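Ribokinase (Staphylococcus aureus, PDB 3RY7) catalyses the magnesium-dependent transfer of a phosphate group from ATP to O-5 of ribose, giving D-ribose 5-phosphate. Local coordinates at residues I87-A92 and N116-P121; I154-G159 and L177-I182. All blocks are in the same frame, centred on the assembly; numbering follows the deposited sequence.

Contact 1: residues I87-A92 and N116-P121; sequences IKTAEA and NMTMTP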
ATOM      1  N   ILE A  87      18.483 -24.035  -2.058  1.00 22.76           N
ATOM      2  CA  ILE A  87      19.899 -24.260  -2.291  1.00 25.05           C
ATOM      3  C   ILE A  87      20.674 -22.948  -2.220  1.00 27.43           C
ATOM      4  O   ILE A  87      20.207 -21.932  -2.729  1.00 23.16           O
ATOM      5  CB  ILE A  87      20.102 -24.859  -3.697  1.00 23.12           C
ATOM      6  CG1 ILE A  87      19.326 -26.166  -3.831  1.00 25.55           C
ATOM      7  CG2 ILE A  87      21.585 -25.081  -3.998  1.00 23.39           C
ATOM      8  CD1 ILE A  87      18.552 -26.249  -5.126  1.00 32.03           C
ATOM      9  N   LYS A  88      21.850 -22.968  -1.591  1.00 26.47           N
ATOM     10  CA  LYS A  88      22.742 -21.796  -1.579  1.00 30.42           C
ATOM     11  C   LYS A  88      24.037 -22.148  -2.261  1.00 26.57           C
ATOM     12  O   LYS A  88      24.597 -23.215  -2.025  1.00 33.02           O
ATOM     13  CB  LYS A  88      23.040 -21.312  -0.164  1.00 25.68           C
ATOM     14  CG  LYS A  88      21.808 -20.921   0.619  1.00 21.78           C
ATOM     15  CD  LYS A  88      22.168 -20.154   1.888  1.00 32.15           C
ATOM     16  CE  LYS A  88      20.970 -20.031   2.826  1.00 31.96           C
ATOM     17  NZ  LYS A  88      21.292 -19.239   4.064  1.00 40.16           N
ATOM     18  N   THR A  89      24.508 -21.253  -3.114  1.00 24.57           N
ATOM     19  CA  THR A  89      25.712 -21.511  -3.874  1.00 23.13           C
ATOM     20  C   THR A  89      26.631 -20.296  -3.849  1.00 27.23           C
ATOM     21  O   THR A  89      26.160 -19.148  -3.815  1.00 26.30           O
ATOM     22  CB  THR A  89      25.404 -21.829  -5.324  1.00 24.07           C
ATOM     23  OG1 THR A  89      26.625 -22.138  -5.991  1.00 21.81           O
ATOM     24  CG2 THR A  89      24.734 -20.646  -6.027  1.00 18.08           C
ATOM     25  N   ALA A  90      27.937 -20.564  -3.859  1.00 22.55           N
ATOM     26  CA  ALA A  90      28.953 -19.516  -3.906  1.00 32.56           C
ATOM     27  C   ALA A  90      29.361 -19.303  -5.349  1.00 27.30           C
ATOM     28  O   ALA A  90      30.138 -18.418  -5.655  1.00 31.91           O
ATOM     29  CB  ALA A  90      30.161 -19.905  -3.072  1.00 36.36           C
ATOM     30  N   GLU A  91      28.803 -20.118  -6.234  1.00 28.79           N
ATOM     31  CA  GLU A  91      29.062 -20.026  -7.665  1.00 28.79           C
ATOM     32  C   GLU A  91      28.606 -18.697  -8.276  1.00 28.08           C
ATOM     33  O   GLU A  91      29.155 -18.232  -9.282  1.00 27.73           O
ATOM     34  CB  GLU A  91      28.353 -21.183  -8.376  1.00 33.00           C
ATOM     35  CG  GLU A  91      28.353 -21.099  -9.919  1.00 32.96           C
ATOM     36  CD  GLU A  91      27.798 -22.368 -10.582  1.00 35.78           C
ATOM     37  OE1 GLU A  91      27.851 -22.475 -11.830  1.00 46.24           O
ATOM     38  OE2 GLU A  91      27.307 -23.256  -9.846  1.00 38.92           O
ATOM     39  N   ALA A  92      27.574 -18.105  -7.689  1.00 22.81           N
ATOM     40  CA  ALA A  92      27.009 -16.873  -8.225  1.00 25.30           C
ATOM     41  C   ALA A  92      26.346 -16.116  -7.089  1.00 20.96           C
ATOM     42  O   ALA A  92      25.970 -16.703  -6.078  1.00 22.27           O
ATOM     43  CB  ALA A  92      25.987 -17.172  -9.344  1.00 21.90           C
ATOM     44  N   ASN A 116      19.964 -18.262  -9.561  1.00 19.75           N
ATOM     45  CA  ASN A 116      18.805 -18.874 -10.207  1.00 21.28           C
ATOM     46  C   ASN A 116      19.194 -19.651 -11.458  1.00 14.75           C
ATOM     47  O   ASN A 116      18.717 -20.757 -11.677  1.00 17.22           O
ATOM     48  CB  ASN A 116      17.737 -17.837 -10.587  1.00 15.63           C
ATOM     49  CG  ASN A 116      17.177 -17.096  -9.390  1.00 16.08           C
ATOM     50  OD1 ASN A 116      16.694 -17.699  -8.426  1.00 16.15           O
ATOM     51  ND2 ASN A 116      17.220 -15.767  -9.455  1.00 17.56           N
ATOM     52  N   MET A 117      20.048 -19.057 -12.273  1.00 18.93           N
ATOM     53  CA  MET A 117      20.452 -19.663 -13.537  1.00 18.06           C
ATOM     54  C   MET A 117      21.637 -20.626 -13.402  1.00 26.23           C
ATOM     55  O   MET A 117      22.211 -21.061 -14.401  1.00 20.59           O
ATOM     56  CB  MET A 117      20.716 -18.581 -14.584  1.00 18.25           C
ATOM     57  CG  MET A 117      19.437 -17.803 -14.945  1.00 19.63           C
ATOM     58  SD  MET A 117      18.153 -18.913 -15.588  1.00 24.02           S
ATOM     59  CE  MET A 117      18.839 -19.319 -17.180  1.00 30.33           C
ATOM     60  N   THR A 118      22.001 -20.968 -12.169  1.00 24.13           N
ATOM     61  CA  THR A 118      22.956 -22.060 -11.979  1.00 23.30           C
ATOM     62  C   THR A 118      22.252 -23.341 -11.494  1.00 26.08           C
ATOM     63  O   THR A 118      22.909 -24.340 -11.196  1.00 25.27           O
ATOM     64  CB  THR A 118      24.058 -21.684 -10.970  1.00 24.34           C
ATOM     65  OG1 THR A 118      23.506 -21.655  -9.646  1.00 19.67           O
ATOM     66  CG2 THR A 118      24.687 -20.313 -11.331  1.00 23.44           C
ATOM     67  N   MET A 119      20.919 -23.311 -11.396  1.00 18.61           N
ATOM     68  CA  MET A 119      20.213 -24.469 -10.861  1.00 22.09           C
ATOM     69  C   MET A 119      20.327 -25.598 -11.868  1.00 25.46           C
ATOM     70  O   MET A 119      20.086 -25.378 -13.048  1.00 21.79           O
ATOM     71  CB  MET A 119      18.749 -24.165 -10.580  1.00 18.87           C
ATOM     72  CG  MET A 119      18.085 -25.288  -9.830  1.00 24.13           C
ATOM     73  SD  MET A 119      16.309 -25.100  -9.597  1.00 32.27           S
ATOM     74  CE  MET A 119      16.245 -23.867  -8.296  1.00 24.24           C
ATOM     75  N   THR A 120      20.718 -26.784 -11.396  1.00 21.85           N
ATOM     76  CA  THR A 120      20.971 -27.943 -12.270  1.00 24.51           C
ATOM     77  C   THR A 120      19.997 -29.093 -11.993  1.00 20.62           C
ATOM     78  O   THR A 120      19.313 -29.121 -10.958  1.00 21.51           O
ATOM     79  CB  THR A 120      22.376 -28.543 -12.033  1.00 20.22           C
ATOM     80  OG1 THR A 120      22.441 -29.040 -10.696  1.00 22.61           O
ATOM     81  CG2 THR A 120      23.475 -27.521 -12.253  1.00 29.02           C
ATOM     82  N   PRO A 121      19.947 -30.074 -12.905  1.00 23.15           N
ATOM     83  CA  PRO A 121      19.108 -31.252 -12.631  1.00 25.92           C
ATOM     84  C   PRO A 121      19.470 -31.918 -11.304  1.00 26.51           C
ATOM     85  O   PRO A 121      18.584 -32.394 -10.590  1.00 27.51           O
ATOM     86  CB  PRO A 121      19.409 -32.172 -13.806  1.00 29.16           C
ATOM     87  CG  PRO A 121      19.701 -31.224 -14.924  1.00 27.90           C
ATOM     88  CD  PRO A 121      20.396 -30.027 -14.304  1.00 21.68           C
TER
HETATM   89  O   HOH W   1      25.578 -25.208 -10.835  1.00 39.88           O
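T118 lies against three residues of 87-92, and most of what joins them is van der Waals packing. The carboxylate end of E91 comes to T118 from the opposite direction, its CD 3.8 Å from CG2 of T118 and its OE2 3.8 Å from CB of T118. With CG anti to the backbone N (chi1 171°), the extended E91 chain carries its carboxylate to the methyl and CB of T118. The small CB of A92 adds a methyl-to-methyl touch, 3.9 Å from CG2 of T118, and CG2 of T89 reaches OG1 of T118 at 4.0 Å. That hydroxyl is already hydrogen-bonded to the backbone O of A115.

The place is an edge of the large mixed sheet of this PfkB-family kinase, where 87-89 is one of the two outermost strands; 116-121 leads into helix 121-125.

One water provides the polar link between the segments. It donates to OE2 of E91 and to the backbone O of T118, 2.8 Å from each oxygen; the same carbonyl also takes a hydrogen bond from K62 NZ. Within 87-92, the backbone N of E91 donates to OG1 of T89 at 3.0 Å (157°), an ST turn, for which the threonine hydroxyl is the acceptor.

Contact 2: residues I154-G159 and L177-I182; sequences IAKAHG and LSLIDI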
ATOM      1  N   ILE A 154      10.359 -36.214 -13.205  1.00 25.10           N
ATOM      2  CA  ILE A 154      10.005 -36.793 -11.916  1.00 19.11           C
ATOM      3  C   ILE A 154       8.516 -36.712 -11.640  1.00 28.84           C
ATOM      4  O   ILE A 154       7.898 -37.705 -11.225  1.00 27.30           O
ATOM      5  CB  ILE A 154      10.763 -36.095 -10.770  1.00 25.34           C
ATOM      6  CG1 ILE A 154      12.276 -36.345 -10.892  1.00 28.45           C
ATOM      7  CG2 ILE A 154      10.240 -36.549  -9.412  1.00 21.87           C
ATOM      8  CD1 ILE A 154      13.090 -35.542  -9.886  1.00 30.65           C
ATOM      9  N   ALA A 155       7.950 -35.521 -11.839  1.00 23.01           N
ATOM     10  CA  ALA A 155       6.532 -35.298 -11.616  1.00 25.56           C
ATOM     11  C   ALA A 155       5.685 -36.231 -12.478  1.00 20.66           C
ATOM     12  O   ALA A 155       4.857 -36.974 -11.973  1.00 19.89           O
ATOM     13  CB  ALA A 155       6.179 -33.845 -11.917  1.00 23.06           C
ATOM     14  N   LYS A 156       5.918 -36.172 -13.782  1.00 19.31           N
ATOM     15  CA  LYS A 156       5.130 -36.904 -14.762  1.00 22.37           C
ATOM     16  C   LYS A 156       5.208 -38.413 -14.504  1.00 31.79           C
ATOM     17  O   LYS A 156       4.204 -39.119 -14.608  1.00 29.65           O
ATOM     18  CB  LYS A 156       5.631 -36.568 -16.168  1.00 23.21           C
ATOM     19  CG  LYS A 156       4.811 -37.114 -17.310  1.00 34.41           C
ATOM     20  CD  LYS A 156       4.569 -36.031 -18.364  1.00 45.86           C
ATOM     21  CE  LYS A 156       3.714 -36.545 -19.535  1.00 50.39           C
ATOM     22  NZ  LYS A 156       4.398 -37.633 -20.308  1.00 46.85           N
ATOM     23  N   ALA A 157       6.395 -38.890 -14.132  1.00 26.48           N
ATOM     24  CA  ALA A 157       6.618 -40.310 -13.896  1.00 28.41           C
ATOM     25  C   ALA A 157       5.815 -40.803 -12.712  1.00 27.35           C
ATOM     26  O   ALA A 157       5.424 -41.964 -12.676  1.00 29.85           O
ATOM     27  CB  ALA A 157       8.095 -40.590 -13.677  1.00 24.58           C
ATOM     28  N   HIS A 158       5.568 -39.926 -11.750  1.00 24.61           N
ATOM     29  CA  HIS A 158       4.784 -40.292 -10.568  1.00 27.47           C
ATOM     30  C   HIS A 158       3.338 -39.720 -10.535  1.00 29.61           C
ATOM     31  O   HIS A 158       2.735 -39.605  -9.469  1.00 31.50           O
ATOM     32  CB  HIS A 158       5.538 -39.905  -9.290  1.00 26.61           C
ATOM     33  CG  HIS A 158       6.844 -40.623  -9.123  1.00 34.00           C
ATOM     34  ND1 HIS A 158       6.927 -41.895  -8.612  1.00 40.25           N
ATOM     35  CD2 HIS A 158       8.113 -40.238  -9.405  1.00 27.57           C
ATOM     36  CE1 HIS A 158       8.199 -42.272  -8.585  1.00 33.75           C
ATOM     37  NE2 HIS A 158       8.933 -41.282  -9.059  1.00 30.73           N
ATOM     38  N   GLY A 159       2.782 -39.375 -11.691  1.00 29.65           N
ATOM     39  CA  GLY A 159       1.398 -38.909 -11.755  1.00 31.69           C
ATOM     40  C   GLY A 159       1.136 -37.503 -11.207  1.00 33.88           C
ATOM     41  O   GLY A 159      -0.005 -37.125 -10.940  1.00 32.48           O
ATOM     42  N   LEU A 177       8.476 -29.470 -23.776  1.00 28.02           N
ATOM     43  CA  LEU A 177       7.097 -29.263 -24.213  1.00 33.25           C
ATOM     44  C   LEU A 177       6.264 -30.492 -23.939  1.00 31.03           C
ATOM     45  O   LEU A 177       5.103 -30.393 -23.544  1.00 30.56           O
ATOM     46  CB  LEU A 177       7.045 -28.912 -25.700  1.00 28.87           C
ATOM     47  CG  LEU A 177       7.614 -27.522 -25.980  1.00 32.65           C
ATOM     48  CD1 LEU A 177       7.754 -27.280 -27.481  1.00 40.06           C
ATOM     49  CD2 LEU A 177       6.742 -26.468 -25.310  1.00 33.66           C
ATOM     50  N   SER A 178       6.876 -31.654 -24.122  1.00 27.02           N
ATOM     51  CA  SER A 178       6.151 -32.917 -24.030  1.00 30.53           C
ATOM     52  C   SER A 178       5.939 -33.359 -22.590  1.00 28.85           C
ATOM     53  O   SER A 178       5.345 -34.408 -22.348  1.00 29.89           O
ATOM     54  CB  SER A 178       6.918 -34.007 -24.780  1.00 33.10           C
ATOM     55  OG  SER A 178       8.040 -34.421 -24.019  1.00 32.16           O
ATOM     56  N   LEU A 179       6.440 -32.572 -21.638  1.00 24.12           N
ATOM     57  CA  LEU A 179       6.304 -32.903 -20.227  1.00 22.35           C
ATOM     58  C   LEU A 179       5.276 -32.019 -19.522  1.00 22.89           C
ATOM     59  O   LEU A 179       4.991 -32.212 -18.338  1.00 23.27           O
ATOM     60  CB  LEU A 179       7.662 -32.764 -19.521  1.00 28.91           C
ATOM     61  CG  LEU A 179       8.817 -33.623 -20.052  1.00 32.34           C
ATOM     62  CD1 LEU A 179      10.118 -33.405 -19.229  1.00 25.90           C
ATOM     63  CD2 LEU A 179       8.402 -35.087 -20.044  1.00 24.87           C
ATOM     64  N   ILE A 180       4.737 -31.041 -20.243  1.00 23.13           N
ATOM     65  CA  ILE A 180       3.855 -30.028 -19.651  1.00 18.84           C
ATOM     66  C   ILE A 180       2.392 -30.425 -19.723  1.00 21.87           C
ATOM     67  O   ILE A 180       1.875 -30.684 -20.809  1.00 27.50           O
ATOM     68  CB  ILE A 180       4.003 -28.694 -20.389  1.00 21.16           C
ATOM     69  CG1 ILE A 180       5.455 -28.213 -20.331  1.00 19.97           C
ATOM     70  CG2 ILE A 180       3.027 -27.641 -19.818  1.00 24.23           C
ATOM     71  CD1 ILE A 180       5.769 -27.150 -21.348  1.00 22.46           C
ATOM     72  N   ASP A 181       1.725 -30.468 -18.575  1.00 19.75           N
ATOM     73  CA  ASP A 181       0.294 -30.755 -18.517  1.00 19.34           C
ATOM     74  C   ASP A 181      -0.572 -29.485 -18.693  1.00 28.67           C
ATOM     75  O   ASP A 181      -1.593 -29.495 -19.396  1.00 23.40           O
ATOM     76  CB  ASP A 181      -0.022 -31.467 -17.205  1.00 21.81           C
ATOM     77  CG  ASP A 181       0.648 -32.844 -17.122  1.00 29.08           C
ATOM     78  OD1 ASP A 181       0.975 -33.414 -18.192  1.00 26.60           O
ATOM     79  OD2 ASP A 181       0.852 -33.354 -16.003  1.00 29.47           O
ATOM     80  N   ILE A 182      -0.129 -28.390 -18.078  1.00 19.03           N
ATOM     81  CA  ILE A 182      -0.840 -27.116 -18.108  1.00 18.81           C
ATOM     82  C   ILE A 182       0.135 -26.019 -18.465  1.00 22.98           C
ATOM     83  O   ILE A 182       1.127 -25.819 -17.757  1.00 23.68           O
ATOM     84  CB  ILE A 182      -1.417 -26.764 -16.721  1.00 22.05           C
ATOM     85  CG1 ILE A 182      -2.202 -27.929 -16.129  1.00 20.02           C
ATOM     86  CG2 ILE A 182      -2.275 -25.495 -16.784  1.00 19.78           C
ATOM     87  CD1 ILE A 182      -2.946 -27.538 -14.830  1.00 23.95           C
TER
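Helix 145-157 and the loop before strand 182-183 meet here, K156 on the last turn of the helix reaching S178, L179 and D181. They belong to the alternating strands and helices of the PfkB kinase fold, with strand 161-165 following the helix. A Schellman motif closes that helix: G159 N bonds to K156 O at 3.3 Å, and V160 N to A155 O. G159 is the C-prime residue, its positive phi (73°) easily adopted by glycine.

K156 makes the contact mainly with its aliphatic part. Its CG is anti to the backbone N (chi1 -173°), and bends at chi2 and chi4 lay the chain beside the type I turn from L177 to I180. CD of K156 is 3.8 Å from O of L179 and 4.3 Å from CD2 of L179. The leucine also packs on I149 and F152, while its carbonyl accepts a hydrogen bond from OG1 of T162.

The ammonium and the carboxylate of D181 have opposite charges, though NZ of K156 stays 5.8 Å from OD1 of D181, so any attraction is probably modest. NZ of K156 lies closer to O of S178, at 3.9 Å, a near approach and not a hydrogen bond.

In the fold
Contact 1 is complete before the first residue of contact 2, and both belong to the PfkB kinase fold. Their centres are 23 Å apart and their nearest atoms about 6 Å, without touching. The large mixed sheet joins them: strand 87-89 is its outermost strand at one side, whereas strand 182-183, entered from contact 2, lies in its interior, with 56-64, 4-8, 136-140 and 161-165 between. Each is a surface contact centred about 19 Å from the middle of the chain. Contact 1 lies nearer the ribose site, with the A92 side chain about 11 Å from that of N12, which probably binds the substrate; contact 2 is peripheral packing away from the substrate, ATP and potassium sites.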